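PDB 6M1T: glutathione S-transferase from Sphingobium chungbukense, which probably transfers glutathione to electrophilic compounds, as beta-class glutathione S-transferases do in detoxification, and binds glutathione. Local coordinates for residues H15-E20 with R188-A194; L94-L98 with S152-Y157. One frame throughout, in Å; residues are numbered along the deposited sequence.

Contact 1: residues H15-E20 with R188-A194; sequences HIALRE and RPSVGAA. With SO4 (sulfate ion), chain E.
E20 reaches across to R188 and S190 at the more open end of the crossing between helices 12-21 and 189-198; the axes of segments 15-20 and 189-194 come within 8.5 Å, at 132°. A bend at chi2 of E20 (-80°) helps turn the carboxylate toward both. R188 takes the carboxylate side-on: its NH2 meets E20 OE1 on the syn side at 2.8 Å, while NE reaches OE2 from above the carboxylate plane at 2.7 Å. The two planes stand 40° apart. S190 OG donates a very short bond, 2.5 Å, to E20 OE2, and a water joins that oxygen to S190 N. Outward, the R188 guanidinium turns its remaining edge to a sulfate, probably from the crystallisation liquor, with NH1 2.9 Å from O1.

The other end is more closely packed: I16, A194 and the H15 ring are buried, R19 partly exposed. A194 is central here: its CB lies 3.6 Å from I16 CG1 and 4.0 Å from the centroid of the H15 ring, a CH-pi contact almost on the ring normal. R19 runs extended over S190 and A194, and its NH2 donates to H15 NE2 at 3.1 Å; H15 ND1 is bonded to E198. V191 CG2 meets I16 CG2. With R188, S190 and the water gripping OE2, E20 is probably kept ionised and its carboxylate fixed beside the start of the last helix.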
loop_
_atom_site.group_PDB
_atom_site.type_symbol
_atom_site.label_atom_id
_atom_site.label_comp_id
_atom_site.label_asym_id
_atom_site.label_seq_id
_atom_site.Cartn_x
_atom_site.Cartn_y
_atom_site.Cartn_z
ATOM N N HIS A 15 -7.979 4.223 -14.887
ATOM C CA HIS A 15 -8.476 4.560 -16.258
ATOM C C HIS A 15 -8.830 3.257 -16.996
ATOM O O HIS A 15 -9.972 3.131 -17.519
ATOM C CB HIS A 15 -7.430 5.395 -17.017
ATOM C CG HIS A 15 -7.935 6.047 -18.263
ATOM N ND1 HIS A 15 -7.154 6.919 -19.009
ATOM C CD2 HIS A 15 -9.143 6.019 -18.851
ATOM C CE1 HIS A 15 -7.849 7.324 -20.073
ATOM N NE2 HIS A 15 -9.091 6.825 -19.969
ATOM N N ILE A 16 -7.893 2.332 -17.081
ATOM C CA ILE A 16 -8.130 1.007 -17.739
ATOM C C ILE A 16 -9.305 0.277 -17.047
ATOM O O ILE A 16 -10.171 -0.257 -17.737
ATOM C CB ILE A 16 -6.843 0.180 -17.759
ATOM C CG1 ILE A 16 -5.831 0.805 -18.711
ATOM C CG2 ILE A 16 -7.148 -1.280 -18.099
ATOM C CD1 ILE A 16 -4.408 0.346 -18.549
ATOM N N ALA A 17 -9.339 0.245 -15.719
ATOM C CA ALA A 17 -10.355 -0.483 -14.920
ATOM C C ALA A 17 -11.769 0.026 -15.228
ATOM O O ALA A 17 -12.701 -0.788 -15.328
ATOM C CB ALA A 17 -10.020 -0.392 -13.429
ATOM N N LEU A 18 -11.972 1.337 -15.277
ATOM C CA LEU A 18 -13.285 1.919 -15.619
ATOM C C LEU A 18 -13.692 1.497 -17.039
ATOM O O LEU A 18 -14.916 1.287 -17.241
ATOM C CB LEU A 18 -13.221 3.444 -15.476
ATOM C CG LEU A 18 -13.156 3.920 -14.029
ATOM C CD1 LEU A 18 -12.671 5.349 -13.961
ATOM C CD2 LEU A 18 -14.498 3.775 -13.352
ATOM N N ARG A 19 -12.748 1.459 -17.973
ATOM C CA ARG A 19 -13.000 0.950 -19.355
ATOM C C ARG A 19 -13.372 -0.549 -19.292
ATOM O O ARG A 19 -14.241 -0.949 -20.073
ATOM C CB ARG A 19 -11.816 1.187 -20.285
ATOM C CG ARG A 19 -11.650 2.671 -20.608
ATOM C CD ARG A 19 -10.580 3.004 -21.613
ATOM N NE ARG A 19 -10.482 4.459 -21.679
ATOM C CZ ARG A 19 -11.138 5.252 -22.515
ATOM N NH1 ARG A 19 -11.921 4.742 -23.445
ATOM N NH2 ARG A 19 -10.991 6.558 -22.404
ATOM N N GLU A 20 -12.767 -1.324 -18.392
ATOM C CA GLU A 20 -13.051 -2.771 -18.205
ATOM C C GLU A 20 -14.449 -2.981 -17.608
ATOM O O GLU A 20 -15.063 -4.057 -17.879
ATOM C CB GLU A 20 -11.940 -3.453 -17.402
ATOM C CG GLU A 20 -10.672 -3.698 -18.194
ATOM C CD GLU A 20 -10.679 -4.930 -19.127
ATOM O OE1 GLU A 20 -11.529 -5.829 -18.952
ATOM O OE2 GLU A 20 -9.819 -4.999 -19.993
ATOM N N ARG A 188 -6.013 -6.185 -24.976
ATOM C CA ARG A 188 -7.383 -5.974 -24.469
ATOM C C ARG A 188 -7.855 -4.635 -25.014
ATOM O O ARG A 188 -7.076 -3.686 -25.049
ATOM C CB ARG A 188 -7.440 -6.045 -22.947
ATOM C CG ARG A 188 -7.005 -7.389 -22.405
ATOM C CD ARG A 188 -7.089 -7.414 -20.904
ATOM N NE ARG A 188 -8.470 -7.346 -20.459
ATOM C CZ ARG A 188 -9.227 -8.403 -20.181
ATOM N NH1 ARG A 188 -8.736 -9.626 -20.274
ATOM N NH2 ARG A 188 -10.465 -8.236 -19.785
ATOM N N PRO A 189 -9.086 -4.586 -25.551
ATOM C CA PRO A 189 -9.679 -3.346 -26.072
ATOM C C PRO A 189 -9.666 -2.161 -25.082
ATOM O O PRO A 189 -9.322 -1.063 -25.465
ATOM C CB PRO A 189 -11.128 -3.747 -26.399
ATOM C CG PRO A 189 -11.099 -5.241 -26.604
ATOM C CD PRO A 189 -9.939 -5.764 -25.778
ATOM N N SER A 190 -10.046 -2.415 -23.823
ATOM C CA SER A 190 -9.983 -1.424 -22.711
ATOM C C SER A 190 -8.592 -0.804 -22.655
ATOM O O SER A 190 -8.477 0.381 -22.451
ATOM C CB SER A 190 -10.269 -2.089 -21.405
ATOM O OG SER A 190 -9.122 -2.860 -21.027
ATOM N N VAL A 191 -7.547 -1.609 -22.820
ATOM C CA VAL A 191 -6.157 -1.147 -22.597
ATOM C C VAL A 191 -5.742 -0.238 -23.752
ATOM O O VAL A 191 -5.308 0.915 -23.476
ATOM C CB VAL A 191 -5.231 -2.354 -22.334
ATOM C CG1 VAL A 191 -3.794 -1.940 -22.170
ATOM C CG2 VAL A 191 -5.713 -3.092 -21.104
ATOM N N GLY A 192 -5.937 -0.682 -25.010
ATOM C CA GLY A 192 -5.642 0.154 -26.193
ATOM C C GLY A 192 -6.380 1.476 -26.165
ATOM O O GLY A 192 -5.746 2.520 -26.435
ATOM N N ALA A 193 -7.668 1.458 -25.800
ATOM C CA ALA A 193 -8.515 2.680 -25.715
ATOM C C ALA A 193 -7.965 3.654 -24.658
ATOM O O ALA A 193 -7.898 4.860 -24.945
ATOM C CB ALA A 193 -9.942 2.286 -25.402
ATOM N N ALA A 194 -7.582 3.170 -23.458
ATOM C CA ALA A 194 -6.970 4.053 -22.415
ATOM C C ALA A 194 -5.625 4.590 -22.909
ATOM O O ALA A 194 -5.380 5.790 -22.785
ATOM C CB ALA A 194 -6.812 3.358 -21.086
HETATM S S SO4 E . -11.509 -11.901 -18.609
HETATM O O1 SO4 E . -10.429 -11.822 -19.550
HETATM O O2 SO4 E . -12.709 -12.218 -19.327
HETATM O O3 SO4 E . -11.672 -10.645 -17.919
HETATM O O4 SO4 E . -11.198 -12.928 -17.658
HETATM O O HOH W 1 -10.931 -4.911 -22.510
#

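Contact 2: residues L94-L98 with S152-Y157; sequences LISRL and SVADIY
S152 OG, with L94 CD1 packed against it from the neighbouring helix, accepts the backbone N-H of A154 at 3.0 Å and so caps helix 153-162. The return bond runs from S152 N to D155 OD2, also 3.0 Å, and uses the anti lone pair of that oxygen. D155 OD1 is held in turn by Y181 OH and Y146 N, so both carboxylate oxygens are engaged.

Between the helices no hydrogen bond forms; two leucines of helix 89-108 pack on V153, A154 and Y157. The two short axes run nearly parallel, 13° apart, at a separation of 9.6 Å. L94 has CG anti to its backbone N (chi1 175°), which carries both methyls across the gap: CD1 presses on A154 CB at 3.5 Å, tighter than usual for two carbons, and CD2 meets V153 CG2 at about a right angle between the side chains. One turn on, L98 CD2 lies over the A154 backbone, 3.7 Å from CA, and reaches Y157 CD2 at 3.8 Å. The Y157 ring meets helix 89-108 with its edge, CE2 standing 3.6 Å from L98 O near the ring plane. L71 of helix 66-75 in the same chain touches both leucines, while S96 OG is hydrogen-bonded to T64 O of the second subunit.

S152 and D155 form a capping box, and F151 touching I156 across the same turn adds the hydrophobic staple; together they are a hallmark of this helix start in the C-terminal domain of glutathione S-transferases.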
loop_
_atom_site.group_PDB
_atom_site.type_symbol
_atom_site.label_atom_id
_atom_site.label_comp_id
_atom_site.label_asym_id
_atom_site.label_seq_id
_atom_site.Cartn_x
_atom_site.Cartn_y
_atom_site.Cartn_z
ATOM N N LEU A 94 -5.538 -10.541 -3.303
ATOM C CA LEU A 94 -5.639 -9.363 -4.221
ATOM C C LEU A 94 -5.188 -8.096 -3.478
ATOM O O LEU A 94 -4.358 -7.353 -4.003
ATOM C CB LEU A 94 -7.073 -9.151 -4.708
ATOM C CG LEU A 94 -7.223 -7.877 -5.552
ATOM C CD1 LEU A 94 -6.284 -7.958 -6.713
ATOM C CD2 LEU A 94 -8.637 -7.618 -6.034
ATOM N N ILE A 95 -5.753 -7.832 -2.311
ATOM C CA ILE A 95 -5.379 -6.618 -1.530
ATOM C C ILE A 95 -3.866 -6.643 -1.238
ATOM O O ILE A 95 -3.179 -5.549 -1.282
ATOM C CB ILE A 95 -6.260 -6.546 -0.283
ATOM C CG1 ILE A 95 -7.732 -6.380 -0.660
ATOM C CG2 ILE A 95 -5.807 -5.442 0.663
ATOM C CD1 ILE A 95 -8.672 -6.526 0.516
ATOM N N SER A 96 -3.329 -7.822 -0.942
ATOM C CA SER A 96 -1.883 -8.077 -0.718
ATOM C C SER A 96 -1.108 -7.629 -1.949
ATOM O O SER A 96 -0.137 -6.812 -1.836
ATOM C CB SER A 96 -1.615 -9.546 -0.396
ATOM O OG SER A 96 -0.239 -9.782 -0.170
ATOM N N ARG A 97 -1.528 -8.102 -3.122
ATOM C CA ARG A 97 -0.810 -7.737 -4.357
ATOM C C ARG A 97 -0.935 -6.213 -4.570
ATOM O O ARG A 97 0.057 -5.618 -5.010
ATOM C CB ARG A 97 -1.266 -8.596 -5.548
ATOM C CG ARG A 97 -0.734 -10.036 -5.575
ATOM C CD ARG A 97 0.756 -10.250 -5.298
ATOM N NE ARG A 97 1.025 -10.224 -3.856
ATOM C CZ ARG A 97 2.207 -10.001 -3.254
ATOM N NH1 ARG A 97 2.237 -9.982 -1.941
ATOM N NH2 ARG A 97 3.337 -9.823 -3.919
ATOM N N LEU A 98 -2.104 -5.612 -4.340
ATOM C CA LEU A 98 -2.248 -4.142 -4.577
ATOM C C LEU A 98 -1.340 -3.380 -3.601
ATOM O O LEU A 98 -0.742 -2.350 -4.044
ATOM C CB LEU A 98 -3.711 -3.718 -4.462
ATOM C CG LEU A 98 -4.676 -4.376 -5.472
ATOM C CD1 LEU A 98 -6.084 -3.932 -5.176
ATOM C CD2 LEU A 98 -4.265 -4.050 -6.920
ATOM N N SER A 152 -7.533 -9.249 -13.365
ATOM C CA SER A 152 -7.907 -8.472 -12.164
ATOM C C SER A 152 -7.296 -7.063 -12.178
ATOM O O SER A 152 -6.346 -6.799 -12.915
ATOM C CB SER A 152 -7.508 -9.192 -10.918
ATOM O OG SER A 152 -6.158 -8.939 -10.613
ATOM N N VAL A 153 -7.794 -6.213 -11.291
ATOM C CA VAL A 153 -7.194 -4.858 -11.111
ATOM C C VAL A 153 -5.711 -4.983 -10.737
ATOM O O VAL A 153 -4.953 -4.051 -11.025
ATOM C CB VAL A 153 -7.985 -4.015 -10.108
ATOM C CG1 VAL A 153 -9.287 -3.576 -10.748
ATOM C CG2 VAL A 153 -8.231 -4.740 -8.778
ATOM N N ALA A 154 -5.265 -6.108 -10.177
ATOM C CA ALA A 154 -3.840 -6.276 -9.819
ATOM C C ALA A 154 -3.038 -6.411 -11.102
ATOM O O ALA A 154 -1.934 -5.864 -11.156
ATOM C CB ALA A 154 -3.635 -7.452 -8.887
ATOM N N ASP A 155 -3.548 -7.128 -12.112
ATOM C CA ASP A 155 -2.855 -7.212 -13.431
ATOM C C ASP A 155 -2.844 -5.797 -14.053
ATOM O O ASP A 155 -1.868 -5.392 -14.666
ATOM C CB ASP A 155 -3.566 -8.177 -14.396
ATOM C CG ASP A 155 -3.625 -9.623 -13.906
ATOM O OD1 ASP A 155 -2.571 -10.216 -13.746
ATOM O OD2 ASP A 155 -4.715 -10.106 -13.637
ATOM N N ILE A 156 -3.957 -5.088 -13.980
ATOM C CA ILE A 156 -4.025 -3.728 -14.585
ATOM C C ILE A 156 -2.937 -2.853 -13.942
ATOM O O ILE A 156 -2.205 -2.173 -14.623
ATOM C CB ILE A 156 -5.416 -3.114 -14.427
ATOM C CG1 ILE A 156 -6.497 -3.886 -15.212
ATOM C CG2 ILE A 156 -5.299 -1.652 -14.882
ATOM C CD1 ILE A 156 -7.919 -3.393 -14.919
ATOM N N TYR A 157 -2.852 -2.873 -12.631
ATOM C CA TYR A 157 -1.908 -2.018 -11.864
ATOM C C TYR A 157 -0.454 -2.391 -12.185
ATOM O O TYR A 157 0.351 -1.508 -12.523
ATOM C CB TYR A 157 -2.247 -2.214 -10.406
ATOM C CG TYR A 157 -1.718 -1.193 -9.438
ATOM C CD1 TYR A 157 -1.360 0.095 -9.807
ATOM C CD2 TYR A 157 -1.715 -1.524 -8.095
ATOM C CE1 TYR A 157 -0.917 1.010 -8.852
ATOM C CE2 TYR A 157 -1.315 -0.620 -7.132
ATOM C CZ TYR A 157 -0.928 0.651 -7.506
ATOM O OH TYR A 157 -0.486 1.501 -6.519
#

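Overall arrangement
Helix 153-162 connects the two contacts, whose centres lie 15 Å apart. A154 of contact 2 is turned to helix 89-108, whereas I156 is turned to helix 12-21 of contact 1: I156 CG2 is 3.7 Å from I16 CG2, and I156 CD1 is 3.8 Å from A17 CA. Thus helix 12-21 of the thioredoxin-like N-terminal domain is packed against both the last helix and the capped helix of the all-helical part. Contact 2 is nearer the glutathione site: the Y157 side chain is about 4 Å from bound glutathione and about 5 Å from that of C10, whereas the H15 side chain of contact 1 is about 12 Å from the ligand.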